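Local coordinates for protein 2-hydroxyisobutyryl-CoA synthetase (Aquincola tertiaricarbonis, PDB 6HDY) that belongs to the AMP-binding (ANL) enzyme family, with a large N-terminal part and a smaller C-terminal domain, at residues 416-421 with 460-465; 385-390 with 467-472; 35-38 with 44-47; 37-42 with 151-156. All blocks are in the same frame, centred on the assembly; numbering follows the deposited sequence.

Overall arrangement
The four contacts form two pairs on opposite sides of the chain's centre. Contacts 1 and 2 lie in the C-terminal domain, their centres 11 Å apart, and both reach the mixed sheet that contains strands 413-419 and 470-471. They touch where Val417 CG2 packs on Leu390 CD1 at 4.0 Å. Contacts 3 and 4 share helix 36-40, near the start of the chain, and contact 4 pairs it with helix 141-157; their centres are 9 Å apart. Arg37 and Arg38 belong to both. The centres of contacts 1 and 3 are 44 Å apart, and those of contacts 2 and 4 are 34 Å apart. In contact 2, the side chain of Asp387 is about 10 Å from the bound ligand 8LQ.

Contact 1 of 4, residues 416-421 with 460-465; sequences RVEPSE and IARTDF
Glu418 and Arg462 meet head on, carboxylate to guanidinium, in a two-pronged salt bridge. Arg462 uses its outer end. Its NH1 donates to Glu418 OE2 at 2.9 Å and its NH2 to Glu418 OE1 at 3.0 Å. Both oxygens are approached on their syn sides, yet the two flat groups are not coplanar: their planes stand 35° apart. The Glu418 chain is extended beyond CG, which carries its carboxylate from strand 413-419 to the loop. Arg462 instead bends at chi2 (-46°), and its guanidinium folds back beside Ile460. There NH1 also donates to Ile460 O at 2.9 Å. Glu418 OE2 takes a second bond, from Ile460 N at 2.9 Å, met nearly in line with the C-O bond. The side chain of Ile460 lies against the same oxygen, its CB 3.5 Å from Glu418 OE2, and reaches on with CD1 to Arg416 O. Elsewhere Arg462 NE pairs with Glu230 on helix 222-234, in the large N-terminal part. Arg462 thus links the two parts of the chain in this conformation. Three bonds to the carboxylate, two of them from one arginine, should favour a charged Glu418 and fix its rotation.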
loop_
_atom_site.group_PDB
_atom_site.type_symbol
_atom_site.label_atom_id
_atom_site.label_comp_id
_atom_site.label_asym_id
_atom_site.label_seq_id
_atom_site.Cartn_x
_atom_site.Cartn_y
_atom_site.Cartn_z
ATOM N N ARG A 416 -28.439 4.141 -17.914
ATOM C CA ARG A 416 -28.072 2.800 -18.372
ATOM C C ARG A 416 -28.108 2.017 -17.070
ATOM O O ARG A 416 -27.286 2.273 -16.188
ATOM C CB ARG A 416 -26.669 2.739 -19.021
ATOM C CG ARG A 416 -26.510 3.589 -20.303
ATOM C CD ARG A 416 -25.270 3.167 -21.084
ATOM N NE ARG A 416 -25.606 2.100 -22.029
ATOM C CZ ARG A 416 -24.748 1.241 -22.574
ATOM N NH1 ARG A 416 -23.454 1.293 -22.268
ATOM N NH2 ARG A 416 -25.179 0.309 -23.419
ATOM N N VAL A 417 -29.132 1.159 -16.892
ATOM C CA VAL A 417 -29.333 0.438 -15.635
ATOM C C VAL A 417 -29.228 -1.087 -15.793
ATOM O O VAL A 417 -29.800 -1.674 -16.718
ATOM C CB VAL A 417 -30.675 0.864 -14.962
ATOM C CG1 VAL A 417 -30.924 0.114 -13.659
ATOM C CG2 VAL A 417 -30.730 2.373 -14.724
ATOM N N GLU A 418 -28.500 -1.716 -14.872
ATOM C CA GLU A 418 -28.391 -3.162 -14.828
ATOM C C GLU A 418 -29.586 -3.751 -14.060
ATOM O O GLU A 418 -29.855 -3.312 -12.939
ATOM C CB GLU A 418 -27.103 -3.594 -14.095
ATOM C CG GLU A 418 -25.989 -4.090 -14.995
ATOM C CD GLU A 418 -24.762 -4.586 -14.260
ATOM O OE1 GLU A 418 -24.924 -5.306 -13.246
ATOM O OE2 GLU A 418 -23.636 -4.326 -14.745
ATOM N N PRO A 419 -30.294 -4.759 -14.621
ATOM C CA PRO A 419 -31.291 -5.494 -13.814
ATOM C C PRO A 419 -30.545 -6.617 -13.050
ATOM O O PRO A 419 -29.397 -6.934 -13.385
ATOM C CB PRO A 419 -32.181 -6.125 -14.877
ATOM C CG PRO A 419 -31.220 -6.408 -16.020
ATOM C CD PRO A 419 -30.115 -5.378 -15.956
ATOM N N SER A 420 -31.195 -7.261 -12.073
ATOM C CA SER A 420 -30.579 -8.393 -11.373
ATOM C C SER A 420 -30.611 -9.645 -12.275
ATOM O O SER A 420 -31.415 -9.713 -13.223
ATOM C CB SER A 420 -31.295 -8.676 -10.056
ATOM O OG SER A 420 -32.645 -9.048 -10.270
ATOM N N GLU A 421 -29.713 -10.615 -11.997
ATOM C CA GLU A 421 -29.661 -11.877 -12.746
ATOM C C GLU A 421 -31.017 -12.646 -12.696
ATOM O O GLU A 421 -31.407 -13.248 -13.708
ATOM C CB GLU A 421 -28.517 -12.771 -12.251
ATOM C CG GLU A 421 -27.155 -12.302 -12.728
ATOM C CD GLU A 421 -25.998 -12.872 -11.939
ATOM O OE1 GLU A 421 -25.443 -12.144 -11.084
ATOM O OE2 GLU A 421 -25.660 -14.058 -12.159
ATOM N N ILE A 460 -21.461 -3.640 -16.466
ATOM C CA ILE A 460 -20.870 -2.372 -16.022
ATOM C C ILE A 460 -19.680 -2.659 -15.079
ATOM O O ILE A 460 -19.808 -3.454 -14.142
ATOM C CB ILE A 460 -21.912 -1.382 -15.397
ATOM C CG1 ILE A 460 -23.025 -0.991 -16.407
ATOM C CG2 ILE A 460 -21.213 -0.116 -14.828
ATOM C CD1 ILE A 460 -24.309 -0.255 -15.785
ATOM N N ALA A 461 -18.523 -2.018 -15.349
ATOM C CA ALA A 461 -17.326 -2.173 -14.527
ATOM C C ALA A 461 -17.574 -1.732 -13.083
ATOM O O ALA A 461 -18.132 -0.653 -12.825
ATOM C CB ALA A 461 -16.169 -1.379 -15.123
ATOM N N ARG A 462 -17.211 -2.620 -12.150
ATOM C CA ARG A 462 -17.248 -2.369 -10.708
ATOM C C ARG A 462 -15.865 -1.744 -10.360
ATOM O O ARG A 462 -14.963 -1.730 -11.215
ATOM C CB ARG A 462 -17.461 -3.688 -9.910
ATOM C CG ARG A 462 -18.664 -4.591 -10.306
ATOM C CD ARG A 462 -19.962 -3.850 -10.506
ATOM N NE ARG A 462 -21.157 -4.663 -10.284
ATOM C CZ ARG A 462 -22.078 -4.937 -11.209
ATOM N NH1 ARG A 462 -21.921 -4.520 -12.463
ATOM N NH2 ARG A 462 -23.156 -5.639 -10.892
ATOM N N THR A 463 -15.700 -1.226 -9.130
ATOM C CA THR A 463 -14.443 -0.618 -8.660
ATOM C C THR A 463 -14.156 -0.906 -7.181
ATOM O O THR A 463 -15.093 -1.063 -6.387
ATOM C CB THR A 463 -14.379 0.919 -8.953
ATOM O OG1 THR A 463 -13.098 1.430 -8.535
ATOM C CG2 THR A 463 -15.492 1.717 -8.260
ATOM N N ASP A 464 -12.849 -0.903 -6.828
ATOM C CA ASP A 464 -12.336 -1.017 -5.468
ATOM C C ASP A 464 -11.993 0.374 -4.900
ATOM O O ASP A 464 -11.483 0.479 -3.778
ATOM C CB ASP A 464 -11.123 -1.959 -5.387
ATOM C CG ASP A 464 -9.954 -1.670 -6.297
ATOM O OD1 ASP A 464 -9.844 -0.517 -6.788
ATOM O OD2 ASP A 464 -9.149 -2.591 -6.522
ATOM N N PHE A 465 -12.284 1.436 -5.704
ATOM C CA PHE A 465 -12.070 2.847 -5.396
ATOM C C PHE A 465 -13.401 3.632 -5.461
ATOM O O PHE A 465 -14.399 3.135 -4.940
ATOM C CB PHE A 465 -10.958 3.459 -6.278
ATOM C CG PHE A 465 -10.351 4.743 -5.738
ATOM C CD1 PHE A 465 -9.935 4.834 -4.413
ATOM C CD2 PHE A 465 -10.193 5.857 -6.557
ATOM C CE1 PHE A 465 -9.378 6.016 -3.915
ATOM C CE2 PHE A 465 -9.670 7.055 -6.049
ATOM C CZ PHE A 465 -9.242 7.116 -4.737
#

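Contact 2 of 4, residues 385-390 with 467-472; sequences EIDAAL and ARRVID
Helix 383-391 and the segment 467-472 approach most closely at Asp387 and Arg469, whose CA atoms are 9.1 Å apart, so only side chains span the gap. The contact lies at the surface and buries 65 Å² in all. Both CB atoms point toward the opposite segment. Asp387 has CG anti to its backbone N (chi1 -170°), and its carboxylate leaves the helix toward the arginine. Arg469 reaches across with a chain extended from CG to NE. The two side chains cross at about a right angle. Asp387 OD1 lies over one face of the guanidinium, 3.5 Å from Arg469 NH1. The planes are 22° apart, but the overlap is offset: OD1 sits over NH1 and the rest of the carboxylate extends past the rim. The oxygen is far from the guanidinium plane, so the pair is an electrostatic salt bridge with no hydrogen bond. The setting is the C-terminal domain of an AMP-binding enzyme, where this helix and helix 428-446 pack with the mixed sheet. Strand 470-471 is an outermost strand of that sheet and runs parallel to strand 399-403. From strand 399-403, Glu399 makes the stronger salt bridge to Arg469, through NH2, and His400 touches both Asp387 and Arg469. Within its own segment, Ala467 CB sits 3.4 Å above the guanidinium plane of Arg469, toward the rim, on the face opposite Asp387 OD1.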
loop_
_atom_site.group_PDB
_atom_site.type_symbol
_atom_site.label_atom_id
_atom_site.label_comp_id
_atom_site.label_asym_id
_atom_site.label_seq_id
_atom_site.Cartn_x
_atom_site.Cartn_y
_atom_site.Cartn_z
ATOM N N GLU A 385 -28.452 10.999 -5.590
ATOM C CA GLU A 385 -29.926 10.920 -5.484
ATOM C C GLU A 385 -30.460 9.784 -6.372
ATOM O O GLU A 385 -31.361 9.057 -5.962
ATOM C CB GLU A 385 -30.580 12.258 -5.842
ATOM C CG GLU A 385 -30.244 13.399 -4.885
ATOM C CD GLU A 385 -30.657 14.786 -5.354
ATOM O OE1 GLU A 385 -30.455 15.099 -6.547
ATOM O OE2 GLU A 385 -31.153 15.574 -4.516
ATOM N N ILE A 386 -29.837 9.601 -7.557
ATOM C CA ILE A 386 -30.128 8.542 -8.532
ATOM C C ILE A 386 -29.681 7.190 -7.968
ATOM O O ILE A 386 -30.440 6.220 -8.029
ATOM C CB ILE A 386 -29.497 8.870 -9.913
ATOM C CG1 ILE A 386 -30.232 10.064 -10.563
ATOM C CG2 ILE A 386 -29.464 7.640 -10.849
ATOM C CD1 ILE A 386 -29.409 10.868 -11.512
ATOM N N ASP A 387 -28.453 7.144 -7.397
ATOM C CA ASP A 387 -27.886 5.959 -6.768
ATOM C C ASP A 387 -28.798 5.485 -5.645
ATOM O O ASP A 387 -29.089 4.298 -5.588
ATOM C CB ASP A 387 -26.476 6.265 -6.220
ATOM C CG ASP A 387 -25.696 5.049 -5.769
ATOM O OD1 ASP A 387 -25.764 4.012 -6.462
ATOM O OD2 ASP A 387 -24.979 5.149 -4.752
ATOM N N ALA A 388 -29.282 6.417 -4.782
ATOM C CA ALA A 388 -30.180 6.142 -3.665
ATOM C C ALA A 388 -31.521 5.553 -4.120
ATOM O O ALA A 388 -31.964 4.558 -3.541
ATOM C CB ALA A 388 -30.419 7.404 -2.850
ATOM N N ALA A 389 -32.152 6.152 -5.160
ATOM C CA ALA A 389 -33.457 5.709 -5.662
ATOM C C ALA A 389 -33.374 4.312 -6.265
ATOM O O ALA A 389 -34.231 3.478 -5.968
ATOM C CB ALA A 389 -33.998 6.699 -6.681
ATOM N N LEU A 390 -32.316 4.038 -7.058
ATOM C CA LEU A 390 -32.121 2.731 -7.686
ATOM C C LEU A 390 -31.829 1.600 -6.697
ATOM O O LEU A 390 -32.361 0.499 -6.866
ATOM C CB LEU A 390 -31.026 2.780 -8.753
ATOM C CG LEU A 390 -31.315 3.542 -10.039
ATOM C CD1 LEU A 390 -30.142 3.463 -10.931
ATOM C CD2 LEU A 390 -32.520 2.963 -10.794
ATOM N N ALA A 467 -16.688 5.275 -7.254
ATOM C CA ALA A 467 -17.565 5.046 -8.393
ATOM C C ALA A 467 -17.758 6.335 -9.237
ATOM O O ALA A 467 -18.212 7.360 -8.719
ATOM C CB ALA A 467 -18.907 4.509 -7.916
ATOM N N ARG A 468 -17.387 6.274 -10.530
ATOM C CA ARG A 468 -17.543 7.395 -11.472
ATOM C C ARG A 468 -18.683 7.006 -12.417
ATOM O O ARG A 468 -18.460 6.352 -13.444
ATOM C CB ARG A 468 -16.232 7.705 -12.232
ATOM C CG ARG A 468 -14.932 7.663 -11.402
ATOM C CD ARG A 468 -14.733 8.852 -10.470
ATOM N NE ARG A 468 -13.376 8.860 -9.908
ATOM C CZ ARG A 468 -12.985 9.592 -8.866
ATOM N NH1 ARG A 468 -13.849 10.379 -8.234
ATOM N NH2 ARG A 468 -11.730 9.534 -8.441
ATOM N N ARG A 469 -19.916 7.335 -12.013
ATOM C CA ARG A 469 -21.122 6.915 -12.748
ATOM C C ARG A 469 -21.620 7.919 -13.777
ATOM O O ARG A 469 -22.463 7.563 -14.597
ATOM C CB ARG A 469 -22.255 6.511 -11.784
ATOM C CG ARG A 469 -21.899 5.232 -11.047
ATOM C CD ARG A 469 -23.049 4.643 -10.267
ATOM N NE ARG A 469 -22.618 3.409 -9.606
ATOM C CZ ARG A 469 -22.296 3.313 -8.323
ATOM N NH1 ARG A 469 -22.402 4.366 -7.523
ATOM N NH2 ARG A 469 -21.881 2.160 -7.823
ATOM N N VAL A 470 -21.083 9.150 -13.774
ATOM C CA VAL A 470 -21.511 10.151 -14.745
ATOM C C VAL A 470 -20.585 10.169 -15.957
ATOM O O VAL A 470 -19.364 10.271 -15.808
ATOM C CB VAL A 470 -21.727 11.543 -14.117
ATOM C CG1 VAL A 470 -22.080 12.574 -15.185
ATOM C CG2 VAL A 470 -22.818 11.490 -13.059
ATOM N N ILE A 471 -21.189 10.019 -17.153
ATOM C CA ILE A 471 -20.533 10.095 -18.457
ATOM C C ILE A 471 -21.070 11.407 -19.018
ATOM O O ILE A 471 -22.253 11.482 -19.356
ATOM C CB ILE A 471 -20.842 8.872 -19.373
ATOM C CG1 ILE A 471 -20.542 7.540 -18.659
ATOM C CG2 ILE A 471 -20.053 8.972 -20.687
ATOM C CD1 ILE A 471 -21.311 6.344 -19.232
ATOM N N ASP A 472 -20.223 12.459 -19.018
ATOM C CA ASP A 472 -20.568 13.830 -19.394
ATOM C C ASP A 472 -20.265 14.194 -20.884
ATOM O O ASP A 472 -20.272 15.372 -21.237
ATOM C CB ASP A 472 -19.881 14.802 -18.401
ATOM C CG ASP A 472 -19.957 16.284 -18.744
ATOM O OD1 ASP A 472 -21.086 16.815 -18.842
ATOM O OD2 ASP A 472 -18.893 16.891 -18.993
#

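Contact 3 of 4, residues 35-38 with 44-47; sequences FPRR and AERD
The carbonyl oxygen Arg38 O is gripped by two nitrogens of Arg46. NE and NH2 each stand 2.8 Å from Arg38 O, and both donate to it from one edge of the guanidinium. The oxygen lies in the guanidinium plane. NE comes almost straight on, with a C=O...N angle of 171°, while NH2 is tilted from the carbonyl plane. Arg46 reaches the oxygen with an extended start and a bend at chi3 (-75°), which turns the NE and NH2 edge toward it. Thr358 OG1 accepts a further bond from Arg46 NH2. The side chain of Arg38 turns off to Asp302 and Glu331, so its backbone alone makes the polar link here. A second pairing lies nearer the surface. Arg37 NH1 and Glu45 OE2 are 3.6 Å apart, a long salt bridge, with the oxygen near the guanidinium plane and the two flat groups turned 46° from each other. Both chains bend at chi2. The NE of Arg37 is held elsewhere, by Ser10 O. Arg38 O lies near the C-terminal end of helix 36-40. The residue four on from Arg38 is Pro42, which has no N-H to give, and Arg46 supplies the donors. The contact therefore ties this short helix across the short link at Met41 and Pro42 to the first turn of the long helix 43-64, beside the loop that carries Thr358 and Tyr359.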
loop_
_atom_site.group_PDB
_atom_site.type_symbol
_atom_site.label_atom_id
_atom_site.label_comp_id
_atom_site.label_asym_id
_atom_site.label_seq_id
_atom_site.Cartn_x
_atom_site.Cartn_y
_atom_site.Cartn_z
ATOM N N PHE A 35 -11.658 10.409 24.572
ATOM C CA PHE A 35 -11.438 11.607 25.380
ATOM C C PHE A 35 -12.787 12.107 25.919
ATOM O O PHE A 35 -13.446 12.907 25.253
ATOM C CB PHE A 35 -10.673 12.697 24.615
ATOM C CG PHE A 35 -9.203 12.421 24.375
ATOM C CD1 PHE A 35 -8.410 11.853 25.369
ATOM C CD2 PHE A 35 -8.600 12.778 23.170
ATOM C CE1 PHE A 35 -7.043 11.656 25.169
ATOM C CE2 PHE A 35 -7.237 12.565 22.962
ATOM C CZ PHE A 35 -6.465 12.002 23.960
ATOM N N PRO A 36 -13.228 11.624 27.116
ATOM C CA PRO A 36 -14.532 12.057 27.650
ATOM C C PRO A 36 -14.771 13.570 27.660
ATOM O O PRO A 36 -15.840 13.994 27.221
ATOM C CB PRO A 36 -14.557 11.461 29.071
ATOM C CG PRO A 36 -13.643 10.261 28.986
ATOM C CD PRO A 36 -12.568 10.647 28.015
ATOM N N ARG A 37 -13.786 14.380 28.130
ATOM C CA ARG A 37 -13.937 15.839 28.203
ATOM C C ARG A 37 -14.109 16.479 26.855
ATOM O O ARG A 37 -15.180 17.019 26.609
ATOM C CB ARG A 37 -12.810 16.527 29.004
ATOM C CG ARG A 37 -12.973 18.052 29.166
ATOM C CD ARG A 37 -14.205 18.429 29.989
ATOM N NE ARG A 37 -14.384 19.877 30.119
ATOM C CZ ARG A 37 -15.538 20.463 30.442
ATOM N NH1 ARG A 37 -15.609 21.786 30.555
ATOM N NH2 ARG A 37 -16.632 19.733 30.630
ATOM N N ARG A 38 -13.089 16.382 25.963
ATOM C CA ARG A 38 -13.113 16.968 24.615
ATOM C C ARG A 38 -14.372 16.607 23.810
ATOM O O ARG A 38 -14.948 17.473 23.149
ATOM C CB ARG A 38 -11.848 16.591 23.840
ATOM C CG ARG A 38 -10.589 17.316 24.327
ATOM C CD ARG A 38 -9.294 16.760 23.728
ATOM N NE ARG A 38 -9.170 17.060 22.302
ATOM C CZ ARG A 38 -8.027 17.097 21.623
ATOM N NH1 ARG A 38 -6.873 16.877 22.239
ATOM N NH2 ARG A 38 -8.032 17.350 20.320
ATOM N N ALA A 44 -20.332 25.286 23.940
ATOM C CA ALA A 44 -19.946 26.688 24.133
ATOM C C ALA A 44 -18.575 26.802 24.798
ATOM O O ALA A 44 -17.850 27.761 24.532
ATOM C CB ALA A 44 -21.000 27.406 24.977
ATOM N N GLU A 45 -18.232 25.822 25.666
ATOM C CA GLU A 45 -16.948 25.714 26.368
ATOM C C GLU A 45 -15.856 25.300 25.365
ATOM O O GLU A 45 -14.730 25.809 25.432
ATOM C CB GLU A 45 -17.036 24.658 27.487
ATOM C CG GLU A 45 -17.632 25.149 28.798
ATOM C CD GLU A 45 -16.644 25.794 29.750
ATOM O OE1 GLU A 45 -17.036 26.782 30.412
ATOM O OE2 GLU A 45 -15.482 25.325 29.836
ATOM N N ARG A 46 -16.200 24.374 24.442
ATOM C CA ARG A 46 -15.287 23.872 23.413
ATOM C C ARG A 46 -15.024 24.949 22.371
ATOM O O ARG A 46 -13.874 25.124 21.971
ATOM C CB ARG A 46 -15.837 22.607 22.739
ATOM C CG ARG A 46 -14.759 21.845 21.964
ATOM C CD ARG A 46 -15.342 20.856 20.991
ATOM N NE ARG A 46 -15.863 19.668 21.667
ATOM C CZ ARG A 46 -17.153 19.420 21.859
ATOM N NH1 ARG A 46 -18.071 20.271 21.423
ATOM N NH2 ARG A 46 -17.537 18.305 22.462
ATOM N N ASP A 47 -16.084 25.688 21.959
ATOM C CA ASP A 47 -15.998 26.788 20.993
ATOM C C ASP A 47 -15.092 27.918 21.482
ATOM O O ASP A 47 -14.484 28.605 20.654
ATOM C CB ASP A 47 -17.388 27.318 20.629
ATOM C CG ASP A 47 -18.150 26.515 19.589
ATOM O OD1 ASP A 47 -17.626 25.466 19.136
ATOM O OD2 ASP A 47 -19.280 26.935 19.227
#

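Contact 4 of 4, residues 37-42 with 151-156; sequences RRETMP and HARIMW
This is a buried, charged contact between two helices of the large N-terminal part: short helix 36-40, near the start of the chain, and helix 141-157, about a hundred residues further on. The backbones stay apart, with Glu39 CA and Arg153 CA 10.0 Å from each other, and side chains bridge the gap. Glu39 and Arg153 come from opposite directions. Arg153 NE donates to Glu39 OE1 at 3.0 Å, a salt bridge in which the oxygen is met on its anti side. The carboxylate and guanidinium planes are almost parallel, 4° apart, but the oxygen is tilted 21° from the guanidinium plane. The Arg153 chain runs straight from CG to NE, which carries its charge across to the short helix. A water lies between the two residues, 3.1 Å from Glu39 OE2 and 2.8 Å from Arg153 O. Arg153 NH1 also stands over one face of the Arg38 guanidinium, 3.4 Å from Arg38 NE, with the two planes 80° apart. Both groups are donors, so no bond forms between them. Asp302 OD2 makes salt bridges to both arginines, Glu331 pairs with Arg38, and Arg357 with Glu39 OE2. The cluster of opposite charges probably offsets the closeness of the two arginines and should keep Glu39 ionised although it is buried.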
loop_
_atom_site.group_PDB
_atom_site.type_symbol
_atom_site.label_atom_id
_atom_site.label_comp_id
_atom_site.label_asym_id
_atom_site.label_seq_id
_atom_site.Cartn_x
_atom_site.Cartn_y
_atom_site.Cartn_z
ATOM N N ARG A 37 -13.786 14.380 28.130
ATOM C CA ARG A 37 -13.937 15.839 28.203
ATOM C C ARG A 37 -14.109 16.479 26.855
ATOM O O ARG A 37 -15.180 17.019 26.609
ATOM C CB ARG A 37 -12.810 16.527 29.004
ATOM C CG ARG A 37 -12.973 18.052 29.166
ATOM C CD ARG A 37 -14.205 18.429 29.989
ATOM N NE ARG A 37 -14.384 19.877 30.119
ATOM C CZ ARG A 37 -15.538 20.463 30.442
ATOM N NH1 ARG A 37 -15.609 21.786 30.555
ATOM N NH2 ARG A 37 -16.632 19.733 30.630
ATOM N N ARG A 38 -13.089 16.382 25.963
ATOM C CA ARG A 38 -13.113 16.968 24.615
ATOM C C ARG A 38 -14.372 16.607 23.810
ATOM O O ARG A 38 -14.948 17.473 23.149
ATOM C CB ARG A 38 -11.848 16.591 23.840
ATOM C CG ARG A 38 -10.589 17.316 24.327
ATOM C CD ARG A 38 -9.294 16.760 23.728
ATOM N NE ARG A 38 -9.170 17.060 22.302
ATOM C CZ ARG A 38 -8.027 17.097 21.623
ATOM N NH1 ARG A 38 -6.873 16.877 22.239
ATOM N NH2 ARG A 38 -8.032 17.350 20.320
ATOM N N GLU A 39 -14.833 15.351 23.948
ATOM C CA GLU A 39 -15.963 14.767 23.228
ATOM C C GLU A 39 -17.364 15.091 23.782
ATOM O O GLU A 39 -18.311 15.172 22.996
ATOM C CB GLU A 39 -15.781 13.237 23.128
ATOM C CG GLU A 39 -14.532 12.799 22.360
ATOM C CD GLU A 39 -14.311 11.304 22.224
ATOM O OE1 GLU A 39 -13.159 10.876 21.981
ATOM O OE2 GLU A 39 -15.303 10.553 22.334
ATOM N N THR A 40 -17.505 15.213 25.119
ATOM C CA THR A 40 -18.796 15.425 25.748
ATOM C C THR A 40 -18.933 16.762 26.504
ATOM O O THR A 40 -19.992 16.976 27.062
ATOM C CB THR A 40 -19.190 14.233 26.671
ATOM O OG1 THR A 40 -18.436 14.270 27.882
ATOM C CG2 THR A 40 -19.045 12.880 26.004
ATOM N N MET A 41 -17.911 17.657 26.511
ATOM C CA MET A 41 -17.984 18.969 27.193
ATOM C C MET A 41 -19.072 19.900 26.624
ATOM O O MET A 41 -19.406 19.746 25.451
ATOM C CB MET A 41 -16.630 19.691 27.129
ATOM C CG MET A 41 -16.240 20.197 25.740
ATOM S SD MET A 41 -14.474 20.561 25.659
ATOM C CE MET A 41 -14.376 21.986 26.746
ATOM N N PRO A 42 -19.597 20.917 27.378
ATOM C CA PRO A 42 -20.581 21.838 26.768
ATOM C C PRO A 42 -19.979 22.509 25.522
ATOM O O PRO A 42 -18.843 22.962 25.577
ATOM C CB PRO A 42 -20.897 22.831 27.902
ATOM C CG PRO A 42 -20.533 22.117 29.146
ATOM C CD PRO A 42 -19.333 21.284 28.785
ATOM N N HIS A 151 -7.269 9.497 14.655
ATOM C CA HIS A 151 -8.001 8.383 14.037
ATOM C C HIS A 151 -8.288 7.240 14.984
ATOM O O HIS A 151 -9.372 6.690 14.881
ATOM C CB HIS A 151 -7.291 7.902 12.763
ATOM C CG HIS A 151 -7.514 8.841 11.622
ATOM N ND1 HIS A 151 -7.034 8.571 10.388
ATOM C CD2 HIS A 151 -8.190 10.014 11.580
ATOM C CE1 HIS A 151 -7.423 9.572 9.617
ATOM N NE2 HIS A 151 -8.125 10.456 10.291
ATOM N N ALA A 152 -7.338 6.870 15.893
ATOM C CA ALA A 152 -7.553 5.816 16.911
ATOM C C ALA A 152 -8.733 6.202 17.807
ATOM O O ALA A 152 -9.553 5.350 18.144
ATOM C CB ALA A 152 -6.307 5.628 17.775
ATOM N N ARG A 153 -8.811 7.493 18.168
ATOM C CA ARG A 153 -9.854 8.087 18.997
ATOM C C ARG A 153 -11.266 7.907 18.395
ATOM O O ARG A 153 -12.175 7.413 19.068
ATOM C CB ARG A 153 -9.528 9.571 19.232
ATOM C CG ARG A 153 -10.685 10.409 19.736
ATOM C CD ARG A 153 -10.191 11.759 20.141
ATOM N NE ARG A 153 -11.293 12.660 20.461
ATOM C CZ ARG A 153 -11.192 13.982 20.478
ATOM N NH1 ARG A 153 -10.031 14.567 20.221
ATOM N NH2 ARG A 153 -12.244 14.729 20.774
ATOM N N ILE A 154 -11.415 8.289 17.120
ATOM C CA ILE A 154 -12.655 8.222 16.350
ATOM C C ILE A 154 -13.016 6.748 16.034
ATOM O O ILE A 154 -14.189 6.414 16.018
ATOM C CB ILE A 154 -12.498 9.120 15.084
ATOM C CG1 ILE A 154 -12.323 10.600 15.480
ATOM C CG2 ILE A 154 -13.669 8.954 14.137
ATOM C CD1 ILE A 154 -11.613 11.455 14.452
ATOM N N MET A 155 -12.015 5.875 15.786
ATOM C CA MET A 155 -12.266 4.447 15.520
ATOM C C MET A 155 -12.789 3.756 16.806
ATOM O O MET A 155 -13.633 2.868 16.734
ATOM C CB MET A 155 -10.995 3.763 14.981
ATOM C CG MET A 155 -10.776 3.983 13.489
ATOM S SD MET A 155 -9.130 3.442 12.928
ATOM C CE MET A 155 -9.217 1.711 13.295
ATOM N N TRP A 156 -12.301 4.204 17.977
ATOM C CA TRP A 156 -12.762 3.749 19.286
ATOM C C TRP A 156 -14.251 4.151 19.405
ATOM O O TRP A 156 -15.066 3.351 19.875
ATOM C CB TRP A 156 -11.911 4.375 20.410
ATOM C CG TRP A 156 -12.385 4.015 21.788
ATOM C CD1 TRP A 156 -13.479 4.500 22.431
ATOM C CD2 TRP A 156 -11.773 3.085 22.687
ATOM N NE1 TRP A 156 -13.627 3.886 23.647
ATOM C CE2 TRP A 156 -12.585 3.024 23.843
ATOM C CE3 TRP A 156 -10.621 2.283 22.624
ATOM C CZ2 TRP A 156 -12.268 2.221 24.943
ATOM C CZ3 TRP A 156 -10.314 1.474 23.709
ATOM C CH2 TRP A 156 -11.140 1.440 24.848
HETATM O O HOH W 1 -14.095 7.976 21.074
#